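Side-chain contacts in glycosyl hydrolase (Rhizobium leguminosarum bv. trifolii, PDB 5NDX), which probably hydrolyses O-glycosidic bonds as a family 39 glycoside hydrolase and is a bacterial orthologue of human alpha-L-iduronidase: residues 161-164 and 165-169; 451-454 and 455-459; 129-132 and 133-137; 235-238 and 239-243; 481-484 and 485-488. The protein carries 2 engineered substitutions. All blocks are in the same frame, centred on the assembly; numbering follows the deposited sequence.

Contact 1. Residues 161-164 and 165-169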
loop_
_atom_site.group_PDB
_atom_site.type_symbol
_atom_site.label_atom_id
_atom_site.label_comp_id
_atom_site.label_asym_id
_atom_site.label_seq_id
_atom_site.Cartn_x
_atom_site.Cartn_y
_atom_site.Cartn_z
ATOM N N ASN A 161 7.867 -26.214 16.533
ATOM C CA ASN A 161 9.177 -25.938 17.169
ATOM C C ASN A 161 9.819 -24.654 16.617
ATOM O O ASN A 161 10.494 -23.927 17.331
ATOM C CB ASN A 161 10.195 -27.050 16.869
ATOM C CG ASN A 161 9.878 -28.379 17.526
ATOM O OD1 ASN A 161 9.113 -28.489 18.489
ATOM N ND2 ASN A 161 10.520 -29.400 17.008
ATOM N N TYR A 162 9.706 -24.493 15.306
ATOM C CA TYR A 162 10.093 -23.259 14.611
ATOM C C TYR A 162 9.410 -22.020 15.228
ATOM O O TYR A 162 10.092 -21.029 15.533
ATOM C CB TYR A 162 9.841 -23.412 13.103
ATOM C CG TYR A 162 9.661 -22.100 12.370
ATOM C CD1 TYR A 162 10.764 -21.316 11.991
ATOM C CD2 TYR A 162 8.396 -21.643 12.069
ATOM C CE1 TYR A 162 10.589 -20.110 11.329
ATOM C CE2 TYR A 162 8.209 -20.444 11.414
ATOM C CZ TYR A 162 9.308 -19.671 11.073
ATOM O OH TYR A 162 9.069 -18.497 10.430
ATOM N N TYR A 163 8.098 -22.098 15.456
ATOM C CA TYR A 163 7.334 -21.017 16.136
ATOM C C TYR A 163 7.913 -20.733 17.532
ATOM O O TYR A 163 8.217 -19.579 17.897
ATOM C CB TYR A 163 5.821 -21.344 16.218
ATOM C CG TYR A 163 5.032 -20.163 16.691
ATOM C CD1 TYR A 163 4.647 -19.165 15.791
ATOM C CD2 TYR A 163 4.791 -19.962 18.030
ATOM C CE1 TYR A 163 4.007 -18.019 16.217
ATOM C CE2 TYR A 163 4.154 -18.836 18.475
ATOM C CZ TYR A 163 3.756 -17.849 17.558
ATOM O OH TYR A 163 3.139 -16.691 17.984
ATOM N N ASP A 164 8.129 -21.808 18.291
ATOM C CA ASP A 164 8.737 -21.734 19.630
ATOM C C ASP A 164 10.051 -21.004 19.625
ATOM O O ASP A 164 10.324 -20.220 20.509
ATOM C CB ASP A 164 8.977 -23.146 20.201
ATOM C CG ASP A 164 7.695 -23.893 20.507
ATOM O OD1 ASP A 164 6.696 -23.239 20.839
ATOM O OD2 ASP A 164 7.689 -25.152 20.440
ATOM N N ALA A 165 10.861 -21.301 18.619
ATOM C CA ALA A 165 12.203 -20.725 18.467
ATOM C C ALA A 165 12.133 -19.240 18.101
ATOM O O ALA A 165 12.903 -18.419 18.646
ATOM C CB ALA A 165 12.963 -21.496 17.395
ATOM N N CYS A 166 11.229 -18.903 17.163
ATOM C CA CYS A 166 10.939 -17.484 16.870
ATOM C C CYS A 166 10.586 -16.714 18.140
ATOM O O CYS A 166 11.165 -15.674 18.388
ATOM C CB CYS A 166 9.784 -17.339 15.872
ATOM S SG CYS A 166 10.211 -17.937 14.253
ATOM N N VAL A 167 9.639 -17.237 18.926
ATOM C CA VAL A 167 9.161 -16.552 20.132
ATOM C C VAL A 167 10.263 -16.466 21.179
ATOM O O VAL A 167 10.470 -15.385 21.795
ATOM C CB VAL A 167 7.908 -17.238 20.727
ATOM C CG1 VAL A 167 7.636 -16.824 22.173
ATOM C CG2 VAL A 167 6.689 -16.928 19.871
ATOM N N ALA A 168 10.959 -17.584 21.417
ATOM C CA ALA A 168 12.087 -17.536 22.411
ATOM C C ALA A 168 13.182 -16.583 21.912
ATOM O O ALA A 168 13.802 -15.867 22.703
ATOM C CB ALA A 168 12.667 -18.918 22.647
ATOM N N GLY A 169 13.407 -16.572 20.592
ATOM C CA GLY A 169 14.423 -15.684 20.016
ATOM C C GLY A 169 14.148 -14.204 20.239
ATOM O O GLY A 169 15.055 -13.409 20.544
#
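One face of the Tyr-162 ring carries the sulfur of Cys-166, a turn further along the helix. SG lies 3.6 Å above the ring plane, shifted toward the rim, and its nearest ring atoms are CE1 and CZ of Tyr-162, both at 3.7 Å: a sulfur-aromatic contact over the face. The ring also meets that of Trp-116, their planes inclined at about 55°. The second ring, Tyr-163, is approached obliquely by one methyl of Val-167, CG2 lying 3.5 Å from Tyr-163 CE2.

Cys-166 holds SG opposite its own carbonyl carbon (chi1 -67°), which turns the sulfur back along the helix toward residue 162, while the Tyr-162 ring stands opposite its backbone N (chi1 157°) and leans over to meet it. The backbone is held by i to i+4 bonds, such as Val-167 N to Tyr-163 O at 2.9 Å.

Helix 155-171 links strands 140-142 and 179-184 in a beta-alpha-beta unit of the TIM barrel. Ala-165, small enough for close helix packing, faces Val-113 and Trp-116 of helix 110-131, whereas Tyr-163 and Val-167 both touch Met-179 of strand 179-184.

The tyrosines suit this buried site because each couples a broad apolar ring to a hydroxyl that finds a backbone partner: Tyr-162 OH bonds Leu-96 O and Thr-144 N, and Tyr-163 OH bonds Arg-213 O. Hydrogen bonds at the far ends probably help set how the rings sit, while the polarisable sulfur covers one ring face and the valine methyl packs obliquely against the other ring.

Contact 2. Residues 451-454 and 455-459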
loop_
_atom_site.group_PDB
_atom_site.type_symbol
_atom_site.label_atom_id
_atom_site.label_comp_id
_atom_site.label_asym_id
_atom_site.label_seq_id
_atom_site.Cartn_x
_atom_site.Cartn_y
_atom_site.Cartn_z
ATOM N N ASN A 451 -5.423 7.810 -15.335
ATOM C CA ASN A 451 -5.701 6.745 -16.304
ATOM C C ASN A 451 -4.521 6.550 -17.279
ATOM O O ASN A 451 -4.714 6.569 -18.511
ATOM C CB ASN A 451 -6.980 7.162 -17.088
ATOM C CG ASN A 451 -6.790 8.450 -17.900
ATOM O OD1 ASN A 451 -5.904 9.259 -17.635
ATOM N ND2 ASN A 451 -7.580 8.596 -18.936
ATOM N N PRO A 452 -3.307 6.309 -16.751
ATOM C CA PRO A 452 -2.150 6.242 -17.629
ATOM C C PRO A 452 -2.157 5.069 -18.618
ATOM O O PRO A 452 -1.592 5.196 -19.719
ATOM C CB PRO A 452 -0.964 6.156 -16.657
ATOM C CG PRO A 452 -1.522 5.509 -15.461
ATOM C CD PRO A 452 -2.915 6.062 -15.346
ATOM N N MET A 453 -2.818 3.978 -18.272
ATOM C CA MET A 453 -2.890 2.889 -19.222
ATOM C C MET A 453 -3.727 3.249 -20.448
ATOM O O MET A 453 -3.333 2.877 -21.558
ATOM C CB MET A 453 -3.420 1.592 -18.573
ATOM C CG MET A 453 -3.160 0.340 -19.421
ATOM S SD MET A 453 -3.622 -1.192 -18.598
ATOM C CE MET A 453 -3.238 -2.393 -19.899
ATOM N N GLU A 454 -4.882 3.926 -20.253
ATOM C CA GLU A 454 -5.706 4.383 -21.367
ATOM C C GLU A 454 -4.906 5.365 -22.224
ATOM O O GLU A 454 -4.946 5.328 -23.473
ATOM C CB GLU A 454 -7.035 5.047 -20.942
ATOM C CG GLU A 454 -8.104 4.077 -20.423
ATOM C CD GLU A 454 -7.878 3.614 -18.946
ATOM O OE1 GLU A 454 -6.853 3.950 -18.298
ATOM O OE2 GLU A 454 -8.737 2.850 -18.445
ATOM N N VAL A 455 -4.160 6.230 -21.563
ATOM C CA VAL A 455 -3.384 7.217 -22.279
ATOM C C VAL A 455 -2.332 6.508 -23.150
ATOM O O VAL A 455 -2.139 6.856 -24.292
ATOM C CB VAL A 455 -2.749 8.217 -21.302
ATOM C CG1 VAL A 455 -1.767 9.106 -22.039
ATOM C CG2 VAL A 455 -3.836 9.072 -20.664
ATOM N N TRP A 456 -1.610 5.566 -22.551
ATOM C CA TRP A 456 -0.614 4.784 -23.238
ATOM C C TRP A 456 -1.168 4.006 -24.434
ATOM O O TRP A 456 -0.542 3.999 -25.505
ATOM C CB TRP A 456 -0.006 3.793 -22.252
ATOM C CG TRP A 456 1.022 2.838 -22.823
ATOM C CD1 TRP A 456 2.244 3.153 -23.361
ATOM C CD2 TRP A 456 0.919 1.414 -22.871
ATOM N NE1 TRP A 456 2.908 2.016 -23.712
ATOM C CE2 TRP A 456 2.122 0.930 -23.416
ATOM C CE3 TRP A 456 -0.073 0.500 -22.499
ATOM C CZ2 TRP A 456 2.357 -0.448 -23.621
ATOM C CZ3 TRP A 456 0.158 -0.869 -22.692
ATOM C CH2 TRP A 456 1.380 -1.327 -23.231
ATOM N N GLU A 457 -2.333 3.372 -24.261
ATOM C CA GLU A 457 -2.937 2.611 -25.341
ATOM C C GLU A 457 -3.271 3.534 -26.514
ATOM O O GLU A 457 -3.250 3.109 -27.639
ATOM C CB GLU A 457 -4.221 1.878 -24.898
ATOM C CG GLU A 457 -3.940 0.664 -24.050
ATOM C CD GLU A 457 -5.198 -0.107 -23.612
ATOM O OE1 GLU A 457 -6.230 -0.151 -24.333
ATOM O OE2 GLU A 457 -5.113 -0.680 -22.514
ATOM N N ALA A 458 -3.599 4.789 -26.237
ATOM C CA ALA A 458 -3.933 5.745 -27.317
ATOM C C ALA A 458 -2.668 6.414 -27.887
ATOM O O ALA A 458 -2.781 7.156 -28.843
ATOM C CB ALA A 458 -4.939 6.809 -26.844
ATOM N N GLN A 459 -1.488 6.186 -27.322
ATOM C CA GLN A 459 -0.285 6.810 -27.862
ATOM C C GLN A 459 0.163 6.055 -29.131
ATOM O O GLN A 459 0.259 4.824 -29.102
ATOM C CB GLN A 459 0.847 6.796 -26.840
ATOM C CG GLN A 459 0.710 7.848 -25.762
ATOM C CD GLN A 459 1.742 7.721 -24.664
ATOM O OE1 GLN A 459 2.353 6.682 -24.460
ATOM N NE2 GLN A 459 1.908 8.780 -23.931
#
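Helix 452-457 is a short element in the connection between strands 436-445 and 493-503 of the large mixed sheet, and its first turn is closed by Val-455 N bonding Asn-451 O at 3.1 Å. Asn-451 holds the N-cap position, yet its side chain makes no capping bond. With CG in the crowded position between backbone N and carbonyl carbon (chi1 63°), the amide crosses the Val-455 side chain at about a right angle, OD1 lying 3.7 Å from Val-455 CG2, and ND2 is held by Glu-447 O. Pro-452 suits the first helical position, where a backbone N-H would have no partner within the helix, so its absence costs no helical bond.

On another side of the helix, Met-453 reaches out fully extended. Its CE comes 3.6 Å from Glu-457 OE2, and the aliphatic part of the glutamate lies over the backbone, CG being 3.4 Å from Met-453 O. Trp-456 brings its ring edge near the same carbonyl, CE3 at 4.1 Å from Met-453 O; its indole stacks on Trp-320, meets Phe-329 edge to face and donates from NE1 to Pro-475 O.

Two acids share this surface, Glu-454 OE2 and Glu-457 OE2 standing 6.5 Å apart. Lys-281 touches Glu-454 and forms a salt bridge with Glu-457, which would probably favour the ionised form of Glu-457 beside the methionine and ease any repulsion from Glu-454.

Contact 3. Residues 129-132 and 133-137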
loop_
_atom_site.group_PDB
_atom_site.type_symbol
_atom_site.label_atom_id
_atom_site.label_comp_id
_atom_site.label_asym_id
_atom_site.label_seq_id
_atom_site.Cartn_x
_atom_site.Cartn_y
_atom_site.Cartn_z
ATOM N N ALA A 129 20.186 -2.237 17.951
ATOM C CA ALA A 129 21.378 -1.388 18.053
ATOM C C ALA A 129 21.529 -0.412 16.890
ATOM O O ALA A 129 21.912 0.744 17.086
ATOM C CB ALA A 129 22.614 -2.248 18.116
ATOM N N ARG A 130 21.273 -0.894 15.668
ATOM C CA ARG A 130 21.519 -0.083 14.469
ATOM C C ARG A 130 20.516 1.057 14.346
ATOM O O ARG A 130 20.890 2.173 13.999
ATOM C CB ARG A 130 21.437 -0.978 13.208
ATOM C CG ARG A 130 21.943 -0.381 11.908
ATOM C CD ARG A 130 21.726 -1.400 10.770
ATOM N NE ARG A 130 22.200 -0.904 9.492
ATOM C CZ ARG A 130 23.485 -0.874 9.118
ATOM N NH1 ARG A 130 24.422 -1.262 9.948
ATOM N NH2 ARG A 130 23.850 -0.403 7.938
ATOM N N TYR A 131 19.245 0.782 14.617
ATOM C CA TYR A 131 18.181 1.767 14.444
ATOM C C TYR A 131 17.579 2.320 15.718
ATOM O O TYR A 131 16.833 3.273 15.647
ATOM C CB TYR A 131 17.023 1.163 13.640
ATOM C CG TYR A 131 17.430 0.543 12.340
ATOM C CD1 TYR A 131 18.139 1.269 11.399
ATOM C CD2 TYR A 131 17.079 -0.760 12.043
ATOM C CE1 TYR A 131 18.530 0.683 10.189
ATOM C CE2 TYR A 131 17.447 -1.349 10.856
ATOM C CZ TYR A 131 18.161 -0.624 9.920
ATOM O OH TYR A 131 18.537 -1.238 8.751
ATOM N N GLY A 132 17.880 1.734 16.869
ATOM C CA GLY A 132 17.202 2.090 18.128
ATOM C C GLY A 132 16.084 1.104 18.407
ATOM O O GLY A 132 15.393 0.600 17.459
ATOM N N MET A 133 15.906 0.806 19.687
ATOM C CA MET A 133 14.868 -0.121 20.101
ATOM C C MET A 133 13.454 0.471 19.918
ATOM O O MET A 133 12.520 -0.283 19.690
ATOM C CB MET A 133 15.113 -0.661 21.534
ATOM C CG MET A 133 16.209 -1.782 21.653
ATOM S SD MET A 133 15.989 -3.485 20.972
ATOM C CE MET A 133 14.353 -4.111 21.431
ATOM N N ASP A 134 13.292 1.778 19.995
ATOM C CA ASP A 134 12.023 2.393 19.648
ATOM C C ASP A 134 11.607 1.990 18.197
ATOM O O ASP A 134 10.473 1.549 18.019
ATOM C CB ASP A 134 12.073 3.914 19.817
ATOM C CG ASP A 134 12.036 4.347 21.297
ATOM O OD1 ASP A 134 11.820 3.478 22.199
ATOM O OD2 ASP A 134 12.211 5.569 21.557
ATOM N N GLU A 135 12.548 2.046 17.232
ATOM C CA GLU A 135 12.272 1.642 15.841
ATOM C C GLU A 135 11.853 0.198 15.793
ATOM O O GLU A 135 10.802 -0.093 15.224
ATOM C CB GLU A 135 13.438 1.921 14.876
ATOM C CG GLU A 135 13.256 1.400 13.436
ATOM C CD GLU A 135 12.108 2.051 12.670
ATOM O OE1 GLU A 135 11.801 3.202 12.936
ATOM O OE2 GLU A 135 11.484 1.404 11.805
ATOM N N LEU A 136 12.627 -0.686 16.425
ATOM C CA LEU A 136 12.299 -2.119 16.428
ATOM C C LEU A 136 10.903 -2.463 16.935
ATOM O O LEU A 136 10.207 -3.350 16.405
ATOM C CB LEU A 136 13.322 -2.918 17.248
ATOM C CG LEU A 136 14.241 -3.874 16.513
ATOM C CD1 LEU A 136 13.528 -5.123 16.179
ATOM C CD2 LEU A 136 14.798 -3.273 15.240
ATOM N N ARG A 137 10.526 -1.782 17.993
ATOM C CA ARG A 137 9.265 -2.011 18.616
ATOM C C ARG A 137 8.088 -1.555 17.758
ATOM O O ARG A 137 6.997 -1.867 18.124
ATOM C CB ARG A 137 9.182 -1.294 19.988
ATOM C CG ARG A 137 9.969 -2.009 21.070
ATOM C CD ARG A 137 9.942 -1.235 22.382
ATOM N NE ARG A 137 11.273 -1.080 22.963
ATOM C CZ ARG A 137 11.726 -1.640 24.092
ATOM N NH1 ARG A 137 10.983 -2.470 24.820
ATOM N NH2 ARG A 137 12.971 -1.389 24.498
HETATM O O HOH W 1 14.618 4.212 17.578
#
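Gly-132 is the joint between two helices, and its carbonyl starts the second one by accepting Leu-136 N, with Gly-132 O 3.2 Å from that nitrogen. Helix 110-131 stops just before it and helix 133-136 begins just after, which makes Gly-132 the N-cap residue. Its backbone angles, phi 97° and psi 144°, would press a beta carbon against the carbonyl oxygen of Tyr-131, so a residue without one fits here.

Tyr-131 meets Glu-135 through aliphatic carbons: Tyr-131 CB lies 3.8 Å from Glu-135 CG. The glutamate carries CG opposite its backbone N (chi1 175°), which brings that methylene alongside Tyr-131 CB before the chain bends away and OE2 takes the indole N-H of Trp-139. The Tyr-131 hydroxyl has its own partner, Asp-83 of helix 76-87.

Met-133 makes the third part of the joint. Its folded chain, bent at both chi2 and chi3, packs on Ile-173 and Asp-174, with CE over one face of the Arg-137 guanidinium.

A water spans the break between the helices, donating to Tyr-131 O at 3.1 Å and accepting from Glu-135 N at 3.0 Å. Both the last carbonyl of one helix and an early N-H of the next are thereby satisfied, so the water bridges the interruption between the helices, on the way to barrel strand 140-142.

Contact 4. Residues 235-238 and 239-243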
loop_
_atom_site.group_PDB
_atom_site.type_symbol
_atom_site.label_atom_id
_atom_site.label_comp_id
_atom_site.label_asym_id
_atom_site.label_seq_id
_atom_site.Cartn_x
_atom_site.Cartn_y
_atom_site.Cartn_z
ATOM N N THR A 235 -15.325 -10.823 -3.785
ATOM C CA THR A 235 -14.736 -10.028 -2.718
ATOM C C THR A 235 -15.408 -10.317 -1.367
ATOM O O THR A 235 -14.711 -10.435 -0.348
ATOM C CB THR A 235 -14.733 -8.526 -3.037
ATOM O OG1 THR A 235 -16.051 -8.103 -3.387
ATOM C CG2 THR A 235 -13.834 -8.230 -4.188
ATOM N N ASN A 236 -16.731 -10.395 -1.346
ATOM C CA ASN A 236 -17.434 -10.708 -0.095
ATOM C C ASN A 236 -17.034 -12.049 0.508
ATOM O O ASN A 236 -17.064 -12.191 1.760
ATOM C CB ASN A 236 -18.972 -10.569 -0.221
ATOM C CG ASN A 236 -19.486 -9.132 0.121
ATOM O OD1 ASN A 236 -20.269 -8.539 -0.638
ATOM N ND2 ASN A 236 -19.077 -8.595 1.230
ATOM N N ALA A 237 -16.570 -12.997 -0.319
ATOM C CA ALA A 237 -16.157 -14.286 0.230
ATOM C C ALA A 237 -14.852 -14.201 1.011
ATOM O O ALA A 237 -14.567 -15.058 1.847
ATOM C CB ALA A 237 -16.089 -15.362 -0.857
ATOM N N ILE A 238 -14.047 -13.180 0.742
ATOM C CA ILE A 238 -12.852 -12.951 1.536
ATOM C C ILE A 238 -13.265 -12.711 2.987
ATOM O O ILE A 238 -12.729 -13.318 3.888
ATOM C CB ILE A 238 -12.010 -11.766 1.017
ATOM C CG1 ILE A 238 -11.432 -12.086 -0.377
ATOM C CG2 ILE A 238 -10.889 -11.428 1.998
ATOM C CD1 ILE A 238 -10.854 -10.856 -1.097
ATOM N N VAL A 239 -14.216 -11.821 3.190
ATOM C CA VAL A 239 -14.778 -11.564 4.508
ATOM C C VAL A 239 -15.504 -12.822 5.070
ATOM O O VAL A 239 -15.382 -13.117 6.259
ATOM C CB VAL A 239 -15.746 -10.385 4.478
ATOM C CG1 VAL A 239 -16.570 -10.331 5.768
ATOM C CG2 VAL A 239 -14.963 -9.105 4.285
ATOM N N ASP A 240 -16.228 -13.548 4.231
ATOM C CA ASP A 240 -16.912 -14.768 4.686
ATOM C C ASP A 240 -15.905 -15.779 5.229
ATOM O O ASP A 240 -16.109 -16.330 6.328
ATOM C CB ASP A 240 -17.743 -15.432 3.574
ATOM C CG ASP A 240 -18.857 -14.546 3.069
ATOM O OD1 ASP A 240 -19.277 -13.616 3.789
ATOM O OD2 ASP A 240 -19.298 -14.759 1.922
ATOM N N ARG A 241 -14.824 -16.022 4.493
ATOM C CA ARG A 241 -13.860 -16.997 4.973
ATOM C C ARG A 241 -13.125 -16.528 6.217
ATOM O O ARG A 241 -12.815 -17.349 7.074
ATOM C CB ARG A 241 -12.916 -17.488 3.876
ATOM C CG ARG A 241 -13.662 -18.236 2.741
ATOM C CD ARG A 241 -12.669 -18.970 1.857
ATOM N NE ARG A 241 -11.641 -18.053 1.386
ATOM C CZ ARG A 241 -11.797 -17.223 0.367
ATOM N NH1 ARG A 241 -12.928 -17.216 -0.323
ATOM N NH2 ARG A 241 -10.792 -16.407 0.020
ATOM N N THR A 242 -12.882 -15.222 6.343
ATOM C CA THR A 242 -12.246 -14.667 7.541
ATOM C C THR A 242 -13.130 -14.877 8.781
ATOM O O THR A 242 -12.632 -15.241 9.851
ATOM C CB THR A 242 -11.889 -13.166 7.345
ATOM O OG1 THR A 242 -11.065 -13.049 6.177
ATOM C CG2 THR A 242 -11.142 -12.596 8.566
ATOM N N LEU A 243 -14.425 -14.648 8.624
ATOM C CA LEU A 243 -15.380 -14.837 9.704
ATOM C C LEU A 243 -15.570 -16.330 10.045
ATOM O O LEU A 243 -15.807 -16.650 11.199
ATOM C CB LEU A 243 -16.717 -14.175 9.387
ATOM C CG LEU A 243 -16.715 -12.646 9.370
ATOM C CD1 LEU A 243 -18.094 -12.136 8.988
ATOM C CD2 LEU A 243 -16.288 -12.078 10.701
#
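Thr-242 grips Ile-238 O twice. With OG1 placed opposite the carbonyl carbon and beside the backbone N (chi1 -56°), the hydroxyl folds back along the helix and donates to Ile-238 O at 2.8 Å. The Thr-242 amide reaches that oxygen too, N to Ile-238 O being 3.1 Å, and the two donors come from opposite faces of the carbonyl plane. A buried threonine thus finds a partner for its hydroxyl without leaving its own helix.

Arg-241 starts in a similar direction but bends at chi3 (-53°), which lays its guanidinium back over the preceding turn. Ala-237 O sits 3.4 Å above one face of the group, toward the rim, and NH1 passes 3.7 Å from Ala-237 CB, a small methyl that lets the arginine lie close. This is helix 235-252 of the TIM barrel, which follows strand 216-219 and precedes strand 261-263 in the chain; Ile-238 and Thr-242 face strand 261-263. NE of the arginine makes a salt bridge with Glu-221, and NH2 bonds Lys-222 O.

Asp-240, also turned back (chi1 -62°), brings OD2 to 3.6 Å from Ala-237 CA, while OD1 forms a salt bridge with Arg-298. The branched Val-239 sets its CB 3.5 Å from Asn-236 O and packs on His-295 and Arg-298 of helix 282-300.

Contact 5. Residues 481-484 and 485-488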
loop_
_atom_site.group_PDB
_atom_site.type_symbol
_atom_site.label_atom_id
_atom_site.label_comp_id
_atom_site.label_asym_id
_atom_site.label_seq_id
_atom_site.Cartn_x
_atom_site.Cartn_y
_atom_site.Cartn_z
ATOM N N ALA A 481 8.571 12.603 -24.750
ATOM C CA ALA A 481 7.289 13.322 -24.698
ATOM C C ALA A 481 6.121 12.403 -24.278
ATOM O O ALA A 481 5.236 12.826 -23.559
ATOM C CB ALA A 481 6.963 13.992 -26.032
ATOM N N GLN A 482 6.136 11.159 -24.729
ATOM C CA GLN A 482 5.093 10.168 -24.354
ATOM C C GLN A 482 5.126 9.811 -22.876
ATOM O O GLN A 482 4.095 9.796 -22.203
ATOM C CB GLN A 482 5.197 8.929 -25.234
ATOM C CG GLN A 482 4.644 9.212 -26.612
ATOM C CD GLN A 482 4.911 8.112 -27.631
ATOM O OE1 GLN A 482 5.834 7.307 -27.486
ATOM N NE2 GLN A 482 4.034 8.027 -28.631
ATOM N N PHE A 483 6.328 9.630 -22.361
ATOM C CA PHE A 483 6.517 9.462 -20.946
ATOM C C PHE A 483 6.053 10.669 -20.104
ATOM O O PHE A 483 5.475 10.463 -19.026
ATOM C CB PHE A 483 7.957 9.125 -20.606
ATOM C CG PHE A 483 8.293 7.654 -20.708
ATOM C CD1 PHE A 483 7.580 6.713 -19.996
ATOM C CD2 PHE A 483 9.380 7.223 -21.464
ATOM C CE1 PHE A 483 7.900 5.363 -20.057
ATOM C CE2 PHE A 483 9.720 5.886 -21.523
ATOM C CZ PHE A 483 8.958 4.945 -20.846
ATOM N N ALA A 484 6.259 11.886 -20.597
ATOM C CA ALA A 484 5.818 13.091 -19.896
ATOM C C ALA A 484 4.276 13.090 -19.873
ATOM O O ALA A 484 3.667 13.443 -18.872
ATOM C CB ALA A 484 6.358 14.396 -20.545
ATOM N N GLU A 485 3.658 12.660 -20.960
ATOM C CA GLU A 485 2.208 12.525 -21.012
ATOM C C GLU A 485 1.710 11.456 -20.020
ATOM O O GLU A 485 0.745 11.681 -19.322
ATOM C CB GLU A 485 1.773 12.286 -22.471
ATOM C CG GLU A 485 0.294 12.121 -22.718
ATOM C CD GLU A 485 -0.066 11.670 -24.192
ATOM O OE1 GLU A 485 0.832 11.431 -25.077
ATOM O OE2 GLU A 485 -1.283 11.558 -24.456
ATOM N N LEU A 486 2.396 10.326 -19.905
ATOM C CA LEU A 486 2.011 9.286 -18.955
ATOM C C LEU A 486 2.186 9.720 -17.528
ATOM O O LEU A 486 1.329 9.432 -16.674
ATOM C CB LEU A 486 2.792 7.968 -19.181
ATOM C CG LEU A 486 2.588 7.256 -20.524
ATOM C CD1 LEU A 486 3.355 5.964 -20.517
ATOM C CD2 LEU A 486 1.147 6.961 -20.902
ATOM N N ARG A 487 3.278 10.414 -17.240
ATOM C CA ARG A 487 3.527 10.884 -15.889
ATOM C C ARG A 487 2.553 12.018 -15.450
ATOM O O ARG A 487 2.343 12.211 -14.233
ATOM C CB ARG A 487 5.003 11.327 -15.707
ATOM C CG ARG A 487 5.958 10.163 -15.808
ATOM C CD ARG A 487 7.320 10.466 -15.241
ATOM N NE ARG A 487 8.031 9.235 -14.909
ATOM C CZ ARG A 487 8.911 8.661 -15.708
ATOM N NH1 ARG A 487 9.238 9.219 -16.868
ATOM N NH2 ARG A 487 9.467 7.523 -15.349
ATOM N N ARG A 488 2.005 12.789 -16.386
ATOM C CA ARG A 488 0.898 13.716 -16.048
ATOM C C ARG A 488 -0.357 12.910 -15.667
ATOM O O ARG A 488 -1.004 13.188 -14.644
ATOM C CB ARG A 488 0.594 14.673 -17.197
ATOM C CG ARG A 488 -0.552 15.700 -17.020
ATOM C CD ARG A 488 -0.810 16.577 -18.284
ATOM N NE ARG A 488 0.391 16.699 -19.194
ATOM C CZ ARG A 488 0.553 16.204 -20.465
ATOM N NH1 ARG A 488 -0.417 15.527 -21.124
ATOM N NH2 ARG A 488 1.732 16.388 -21.110
HETATM O O HOH W 2 2.982 12.858 -25.886
#
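Phe-483 and Leu-486 lean together on the buried side of their helix, with Leu-486 CD1 coming to 4.3 Å from Phe-483 CD1 and meeting the ring obliquely. Arg-487 approaches the same phenylalanine at its root: NH1 is 4.0 Å from Phe-483 CB, again at a slant. Its first methylenes run back over the backbone, CG being 3.3 Å from Phe-483 O, before the chain stretches out to NE and NH2 forms a salt bridge with Asp-359. Long enough to carry its charge past the apolar cluster, arginine fits this buried place.

Helix 480-489 leads into strand 493-503 of the large mixed sheet and rests on two further strands: Phe-483 and Arg-487 both touch Ile-361 of strand 358-362 and Met-594 of strand 590-594. The phenylalanine also meets Phe-329 edge to face.

Toward helix 452-457, Glu-485 extends with CG opposite its backbone N (chi1 180°), pointing its carboxylate away from the helix axis. A water donates to Glu-485 OE1 at 2.7 Å and, weakly, to Ala-481 O at 3.2 Å; Gln-459 NE2 binds OE1 as well. Arg-488 instead curls back through a bend at chi3 (-24°), so that Ala-484 O lies over one face of its guanidinium, loosely, with NH2 4.2 Å from that oxygen.

How the contacts relate
Along the chain the order is contact 3, 1, 4, 2 and 5. The first three lie among the helices of the TIM barrel: contact 3 precedes strand 140-142, contact 1 follows it on helix 155-171, and contact 4 sits later, on helix 235-252. Contacts 1 and 3 are 21 Å apart between centres, contacts 1 and 4 about 30 Å. Contacts 2 and 5 belong to the region beside the nine-stranded mixed sheet, with centres 10 Å apart; their successive helices touch, Gln-459 NE2 probably bonding Gln-482 O. Contacts 1 and 2, 50 Å between centres, lie on opposite sides of the chain's centre: contacts 1, 3 and 4 shape helices of the ligand-binding barrel, while contacts 2 and 5 join two helices beside the mixed sheet.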